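PDB 5JY1: putative short-chain dehydrogenase/reductase, which binds NAD in a Rossmann-fold subunit of the short-chain dehydrogenase/reductase family and probably catalyses a nicotinamide-dependent oxidation or reduction. Local coordinates for residues Y150-D153 / T154-G157; T119-T122 / S123-T127. One frame throughout, in Å; residues are numbered along the deposited sequence.

Followed from the N terminus, the chain first runs through the strands and helices that begin the Rossmann fold, then enters the long helix 113-141. Contact 2, residues 119-127, takes in a widened, pi-type stretch of that helix, on its way to strand 144-149. Contact 1 follows directly after this strand: residues 150-157 continue from its C-terminal end and wind into the short helix 153-156. The two are in series, neither nested nor crossing, with centres about 16 Å apart and nearest atoms about 8 Å apart. Helix 162-182 packs against both, T154 and S123 each approach K168, which binds NAD, and both contacts touch the second subunit.

Contact 1. Residues Y150-D153 / T154-G157; sequences YSID and TETG. With NAD (nicotinamide-adenine-dinucleotide), chain E.
Y150 and E155 meet where the chain leaves its strand and curls into a short helix. Followed from CB, the Y150 side chain starts with CG set between its own backbone N and carbonyl carbon (chi1 78°). CD2 then comes 3.4 Å from T154 OG1, which lies at the ring edge; CE2 continues along E155 OE2, and the phenol OH ends by donating to E155 OE2 at 2.8 Å. That oxygen is met on its syn side but 31° out of the carboxylate plane, the ring standing almost upright to that plane. E155 OE1 bonds to H252, so one carboxylate holds both groups.

Threonine suits position 154 because its hydroxyl turns back on the chain: OG1 donates to S151 O at 2.8 Å, nearly in line with the carbonyl, and T154 N donates to the same oxygen, so two bonds grip it. S151 OG accepts from D153 N at 3.0 Å, a helix-capping bond, and lies 3.4 Å from NAD C5N, on the nicotinamide ring. S151 lies beside Y164, with K168 next to T154, consistent with the Ser-Tyr-Lys catalytic set of the family. G157 is the first residue to leave helical angles; its positive phi is one that glycine adopts readily.

The turn lies over the end of the parallel sheet, Y150 against strands 187-194 and 250-253, T154 against helix 162-182.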
ATOM      1  N   TYR A 150       1.771  -5.286  14.524  1.00 16.57           N
ATOM      2  CA  TYR A 150       2.988  -4.780  13.909  1.00 17.08           C
ATOM      3  C   TYR A 150       3.072  -3.303  14.282  1.00 18.54           C
ATOM      4  O   TYR A 150       2.573  -2.918  15.348  1.00 17.89           O
ATOM      5  CB  TYR A 150       3.020  -5.069  12.395  1.00 15.58           C
ATOM      6  CG  TYR A 150       2.185  -4.182  11.489  1.00 16.79           C
ATOM      7  CD1 TYR A 150       0.795  -4.227  11.515  1.00 14.92           C
ATOM      8  CD2 TYR A 150       2.799  -3.339  10.565  1.00 18.82           C
ATOM      9  CE1 TYR A 150       0.037  -3.422  10.664  1.00 16.97           C
ATOM     10  CE2 TYR A 150       2.064  -2.543   9.723  1.00 19.54           C
ATOM     11  CZ  TYR A 150       0.688  -2.582   9.774  1.00 18.92           C
ATOM     12  OH  TYR A 150      -0.029  -1.780   8.931  1.00 18.62           O
ATOM     13  N   SER A 151       3.703  -2.467  13.464  1.00 17.13           N
ATOM     14  CA  SER A 151       3.914  -1.091  13.874  1.00 17.02           C
ATOM     15  C   SER A 151       4.001  -0.181  12.661  1.00 17.70           C
ATOM     16  O   SER A 151       4.514  -0.566  11.604  1.00 17.46           O
ATOM     17  CB  SER A 151       5.188  -0.943  14.719  1.00 16.61           C
ATOM     18  OG  SER A 151       5.430   0.427  15.026  1.00 17.53           O
ATOM     19  N   ILE A 152       3.517   1.049  12.841  1.00 15.83           N
ATOM     20  CA  ILE A 152       3.716   2.106  11.855  1.00 14.92           C
ATOM     21  C   ILE A 152       5.198   2.328  11.571  1.00 18.26           C
ATOM     22  O   ILE A 152       5.556   2.799  10.485  1.00 14.75           O
ATOM     23  CB  ILE A 152       3.025   3.403  12.338  1.00 16.46           C
ATOM     24  CG1 ILE A 152       3.052   4.480  11.256  1.00 19.64           C
ATOM     25  CG2 ILE A 152       3.708   3.940  13.586  1.00 17.49           C
ATOM     26  CD1 ILE A 152       2.271   5.708  11.630  1.00 20.70           C
ATOM     27  N   ASP A 153       6.077   1.980  12.524  1.00 17.31           N
ATOM     28  CA  ASP A 153       7.516   2.116  12.295  1.00 14.23           C
ATOM     29  C   ASP A 153       7.990   1.286  11.107  1.00 14.50           C
ATOM     30  O   ASP A 153       8.993   1.642  10.468  1.00 15.44           O
ATOM     31  CB  ASP A 153       8.298   1.702  13.547  1.00 17.00           C
ATOM     32  CG  ASP A 153       8.212   2.721  14.678  1.00 19.70           C
ATOM     33  OD1 ASP A 153       7.622   3.817  14.507  1.00 20.01           O
ATOM     34  OD2 ASP A 153       8.780   2.420  15.746  1.00 21.84           O
ATOM     35  N   THR A 154       7.316   0.164  10.811  1.00 16.27           N
ATOM     36  CA  THR A 154       7.701  -0.656   9.661  1.00 18.11           C
ATOM     37  C   THR A 154       7.432   0.048   8.349  1.00 17.61           C
ATOM     38  O   THR A 154       7.994  -0.350   7.321  1.00 17.03           O
ATOM     39  CB  THR A 154       6.943  -1.988   9.618  1.00 16.57           C
ATOM     40  OG1 THR A 154       5.558  -1.740   9.314  1.00 19.44           O
ATOM     41  CG2 THR A 154       7.039  -2.705  10.935  1.00 18.56           C
ATOM     42  N   GLU A 155       6.552   1.044   8.357  1.00 12.41           N
ATOM     43  CA  GLU A 155       6.166   1.766   7.159  1.00 12.77           C
ATOM     44  C   GLU A 155       6.909   3.086   7.005  1.00 15.79           C
ATOM     45  O   GLU A 155       7.131   3.536   5.873  1.00 15.93           O
ATOM     46  CB  GLU A 155       4.645   2.001   7.179  1.00 14.23           C
ATOM     47  CG  GLU A 155       3.880   0.690   7.027  1.00 15.73           C
ATOM     48  CD  GLU A 155       2.479   0.689   7.616  1.00 21.01           C
ATOM     49  OE1 GLU A 155       2.154   1.582   8.428  1.00 18.47           O
ATOM     50  OE2 GLU A 155       1.712  -0.248   7.285  1.00 17.51           O
ATOM     51  N   THR A 156       7.312   3.709   8.112  1.00 14.12           N
ATOM     52  CA  THR A 156       8.123   4.918   8.038  1.00 13.22           C
ATOM     53  C   THR A 156       9.613   4.619   8.069  1.00 13.53           C
ATOM     54  O   THR A 156      10.412   5.538   7.860  1.00 16.19           O
ATOM     55  CB  THR A 156       7.802   5.885   9.187  1.00 16.80           C
ATOM     56  OG1 THR A 156       8.208   5.302  10.436  1.00 16.87           O
ATOM     57  CG2 THR A 156       6.312   6.186   9.254  1.00 15.04           C
ATOM     58  N   GLY A 157      10.002   3.370   8.345  1.00 13.84           N
ATOM     59  CA  GLY A 157      11.404   3.055   8.571  1.00 14.46           C
ATOM     60  C   GLY A 157      11.964   3.853   9.731  1.00 16.15           C
ATOM     61  O   GLY A 157      13.029   4.462   9.617  1.00 17.21           O
TER
HETATM   62  PA  NAD E 301       4.646  -3.128  26.774  0.84 24.54           P
HETATM   63  O1A NAD E 301       6.135  -2.982  26.851  0.84 26.92           O
HETATM   64  O2A NAD E 301       3.890  -2.066  27.559  0.84 30.02           O
HETATM   65  O5B NAD E 301       4.166  -4.645  27.284  0.84 21.58           O
HETATM   66  C5B NAD E 301       4.920  -5.712  26.827  0.84 20.55           C
HETATM   67  C4B NAD E 301       4.424  -7.016  27.574  0.84 21.09           C
HETATM   68  O4B NAD E 301       5.037  -8.033  27.070  0.84 20.86           O
HETATM   69  C3B NAD E 301       4.878  -6.927  29.073  0.84 27.25           C
HETATM   70  O3B NAD E 301       3.817  -7.263  29.913  0.84 25.20           O
HETATM   71  C2B NAD E 301       6.000  -7.935  29.146  0.84 31.24           C
HETATM   72  O2B NAD E 301       6.203  -8.420  30.562  0.84 27.98           O
HETATM   73  C1B NAD E 301       5.572  -8.880  28.330  0.84 25.99           C
HETATM   74  N9A NAD E 301       6.662  -9.730  27.889  0.84 20.98           N
HETATM   75  C8A NAD E 301       7.903  -9.332  27.601  0.84 23.64           C
HETATM   76  N7A NAD E 301       8.599 -10.394  27.246  0.84 25.49           N
HETATM   77  C5A NAD E 301       7.790 -11.455  27.315  0.84 21.22           C
HETATM   78  C6A NAD E 301       8.030 -12.805  27.055  0.84 19.96           C
HETATM   79  N6A NAD E 301       9.170 -13.596  26.613  0.84 22.79           N
HETATM   80  N1A NAD E 301       7.054 -13.681  27.196  0.84 19.48           N
HETATM   81  C2A NAD E 301       5.810 -13.257  27.600  0.84 18.91           C
HETATM   82  N3A NAD E 301       5.569 -11.950  27.864  0.84 19.70           N
HETATM   83  C4A NAD E 301       6.588 -11.047  27.709  0.84 20.19           C
HETATM   84  O3  NAD E 301       4.219  -3.077  25.180  0.84 24.44           O
HETATM   85  PN  NAD E 301       3.057  -2.187  24.460  0.84 27.36           P
HETATM   86  O1N NAD E 301       3.541  -0.752  24.329  0.84 27.40           O
HETATM   87  O2N NAD E 301       1.711  -2.207  25.207  0.84 26.55           O
HETATM   88  O5D NAD E 301       2.895  -2.798  22.929  0.84 26.66           O
HETATM   89  C5D NAD E 301       2.218  -4.041  22.752  0.84 25.32           C
HETATM   90  C4D NAD E 301       2.255  -4.458  21.245  0.84 24.73           C
HETATM   91  O4D NAD E 301       1.907  -3.431  20.472  0.84 23.27           O
HETATM   92  C3D NAD E 301       3.698  -4.807  20.865  0.84 27.44           C
HETATM   93  O3D NAD E 301       3.734  -5.817  19.974  0.84 24.96           O
HETATM   94  C2D NAD E 301       4.211  -3.499  20.215  0.84 28.03           C
HETATM   95  O2D NAD E 301       5.380  -3.850  19.366  0.84 26.87           O
HETATM   96  C1D NAD E 301       3.168  -3.069  19.536  0.84 26.40           C
HETATM   97  N1N NAD E 301       3.184  -1.630  19.326  0.84 28.64           N
HETATM   98  C2N NAD E 301       2.845  -0.774  20.327  0.84 22.78           C
HETATM   99  C3N NAD E 301       2.864   0.608  20.124  0.84 22.74           C
HETATM  100  C7N NAD E 301       2.494   1.568  21.231  0.84 23.83           C
HETATM  101  O7N NAD E 301       2.334   2.756  20.995  0.84 26.17           O
HETATM  102  N7N NAD E 301       2.333   1.102  22.552  0.84 25.62           N
HETATM  103  C4N NAD E 301       3.230   1.104  18.899  0.84 24.35           C
HETATM  104  C5N NAD E 301       3.561   0.258  17.901  0.84 29.73           C
HETATM  105  C6N NAD E 301       3.535  -1.128  18.110  0.84 30.72           C

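Contact 2. Residues T119-T122 / S123-T127; sequences TLTT and SLWAT
L120 lies side by side with L124, one turn further along the same helix, both side chains pointing the same way and meeting at their CD2 methyls, 4.0 Å apart. Branched aliphatic chains suit this face, which is buried against apolar neighbours. W125 approaches from the next position: its CG sits anti to its carbonyl carbon (chi1 -80°), folding the indole back along the helix and bringing CD1 to 3.5 Å from L120 O. The carbonyl group of L120 thus lies at the indole edge, close to the ring plane; the ring also packs edge-to-face on W128 and against W129.

The same oxygen marks a local widening of the helix. L120 O accepts from W125 N at 2.8 Å in a nearly straight pi-type bond, whereas the ordinary bond from L124 N is weak, bent to 123° at the hydrogen. T121 O likewise receives A126 N at 3.0 Å, five residues on, while S123 N still reaches T119 O in the usual alpha-helical step. Past the pi-type turn, T127 shows how threonine fits a helix: OG1 donates to S123 O at 2.9 Å, joining the backbone N of T127, which reaches that oxygen from the opposite face of its plane.

Within helix 113-141, L120 and L124 rest on A167 and I171 of helix 162-182, A126 faces V72 in the loop after strand 64-69, and L120 also packs on W125 of the second subunit.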
ATOM      1  N   THR A 119      15.138  -9.559  18.769  1.00 19.19           N
ATOM      2  CA  THR A 119      13.882  -9.002  18.284  1.00 19.45           C
ATOM      3  C   THR A 119      13.157  -9.980  17.366  1.00 17.48           C
ATOM      4  O   THR A 119      11.933 -10.117  17.448  1.00 17.83           O
ATOM      5  CB  THR A 119      14.139  -7.670  17.577  1.00 26.36           C
ATOM      6  OG1 THR A 119      14.668  -6.734  18.525  1.00 27.16           O
ATOM      7  CG2 THR A 119      12.855  -7.116  17.026  1.00 25.58           C
ATOM      8  N   LEU A 120      13.890 -10.688  16.502  1.00 16.20           N
ATOM      9  CA  LEU A 120      13.261 -11.732  15.696  1.00 14.87           C
ATOM     10  C   LEU A 120      12.648 -12.817  16.579  1.00 15.31           C
ATOM     11  O   LEU A 120      11.555 -13.319  16.285  1.00 17.64           O
ATOM     12  CB  LEU A 120      14.281 -12.342  14.726  1.00 16.16           C
ATOM     13  CG  LEU A 120      14.693 -11.480  13.529  1.00 15.49           C
ATOM     14  CD1 LEU A 120      15.857 -12.139  12.820  1.00 15.84           C
ATOM     15  CD2 LEU A 120      13.531 -11.258  12.552  1.00 15.46           C
ATOM     16  N   THR A 121      13.315 -13.169  17.684  1.00 17.97           N
ATOM     17  CA  THR A 121      12.777 -14.203  18.568  1.00 18.32           C
ATOM     18  C   THR A 121      11.504 -13.734  19.267  1.00 19.12           C
ATOM     19  O   THR A 121      10.484 -14.434  19.248  1.00 19.65           O
ATOM     20  CB  THR A 121      13.820 -14.623  19.605  1.00 19.68           C
ATOM     21  OG1 THR A 121      14.994 -15.122  18.948  1.00 23.79           O
ATOM     22  CG2 THR A 121      13.249 -15.709  20.528  1.00 24.54           C
ATOM     23  N   THR A 122      11.541 -12.550  19.895  1.00 18.60           N
ATOM     24  CA  THR A 122      10.419 -12.141  20.740  1.00 22.62           C
ATOM     25  C   THR A 122       9.217 -11.687  19.926  1.00 24.27           C
ATOM     26  O   THR A 122       8.078 -11.785  20.398  1.00 24.09           O
ATOM     27  CB  THR A 122      10.828 -11.026  21.711  1.00 28.76           C
ATOM     28  OG1 THR A 122      11.198  -9.851  20.975  1.00 35.41           O
ATOM     29  CG2 THR A 122      11.988 -11.462  22.583  1.00 24.14           C
ATOM     30  N   SER A 123       9.437 -11.178  18.717  1.00 21.60           N
ATOM     31  CA  SER A 123       8.331 -10.796  17.850  1.00 20.20           C
ATOM     32  C   SER A 123       7.985 -11.904  16.861  1.00 20.23           C
ATOM     33  O   SER A 123       6.900 -12.494  16.932  1.00 18.67           O
ATOM     34  CB  SER A 123       8.661  -9.489  17.114  1.00 28.70           C
ATOM     35  OG  SER A 123       8.754  -8.413  18.036  1.00 33.18           O
ATOM     36  N   LEU A 124       8.919 -12.248  15.975  1.00 15.32           N
ATOM     37  CA  LEU A 124       8.549 -13.075  14.830  1.00 11.49           C
ATOM     38  C   LEU A 124       8.401 -14.541  15.218  1.00 14.02           C
ATOM     39  O   LEU A 124       7.365 -15.154  14.947  1.00 15.50           O
ATOM     40  CB  LEU A 124       9.578 -12.909  13.709  1.00 14.97           C
ATOM     41  CG  LEU A 124       9.242 -13.590  12.388  1.00 17.37           C
ATOM     42  CD1 LEU A 124       7.870 -13.144  11.896  1.00 21.58           C
ATOM     43  CD2 LEU A 124      10.323 -13.277  11.346  1.00 18.37           C
ATOM     44  N   TRP A 125       9.433 -15.129  15.835  1.00 16.64           N
ATOM     45  CA  TRP A 125       9.346 -16.536  16.215  1.00 15.91           C
ATOM     46  C   TRP A 125       8.212 -16.774  17.206  1.00 19.88           C
ATOM     47  O   TRP A 125       7.469 -17.761  17.095  1.00 16.03           O
ATOM     48  CB  TRP A 125      10.676 -16.998  16.802  1.00 14.71           C
ATOM     49  CG  TRP A 125      11.703 -17.307  15.746  1.00 20.18           C
ATOM     50  CD1 TRP A 125      12.730 -16.505  15.331  1.00 21.11           C
ATOM     51  CD2 TRP A 125      11.787 -18.506  14.970  1.00 18.24           C
ATOM     52  NE1 TRP A 125      13.456 -17.139  14.336  1.00 18.22           N
ATOM     53  CE2 TRP A 125      12.897 -18.371  14.106  1.00 17.34           C
ATOM     54  CE3 TRP A 125      11.038 -19.691  14.934  1.00 19.40           C
ATOM     55  CZ2 TRP A 125      13.280 -19.381  13.216  1.00 19.38           C
ATOM     56  CZ3 TRP A 125      11.406 -20.682  14.045  1.00 18.32           C
ATOM     57  CH2 TRP A 125      12.524 -20.526  13.200  1.00 16.64           C
ATOM     58  N   ALA A 126       8.063 -15.881  18.182  1.00 15.26           N
ATOM     59  CA  ALA A 126       6.966 -16.019  19.137  1.00 16.76           C
ATOM     60  C   ALA A 126       5.619 -16.099  18.431  1.00 17.18           C
ATOM     61  O   ALA A 126       4.763 -16.911  18.803  1.00 17.20           O
ATOM     62  CB  ALA A 126       6.978 -14.848  20.113  1.00 17.15           C
ATOM     63  N   THR A 127       5.402 -15.235  17.432  1.00 13.61           N
ATOM     64  CA  THR A 127       4.152 -15.249  16.679  1.00 15.80           C
ATOM     65  C   THR A 127       4.011 -16.535  15.876  1.00 16.69           C
ATOM     66  O   THR A 127       2.954 -17.175  15.888  1.00 12.94           O
ATOM     67  CB  THR A 127       4.098 -14.021  15.762  1.00 15.58           C
ATOM     68  OG1 THR A 127       4.045 -12.836  16.562  1.00 17.28           O
ATOM     69  CG2 THR A 127       2.888 -14.061  14.856  1.00 14.77           C
TER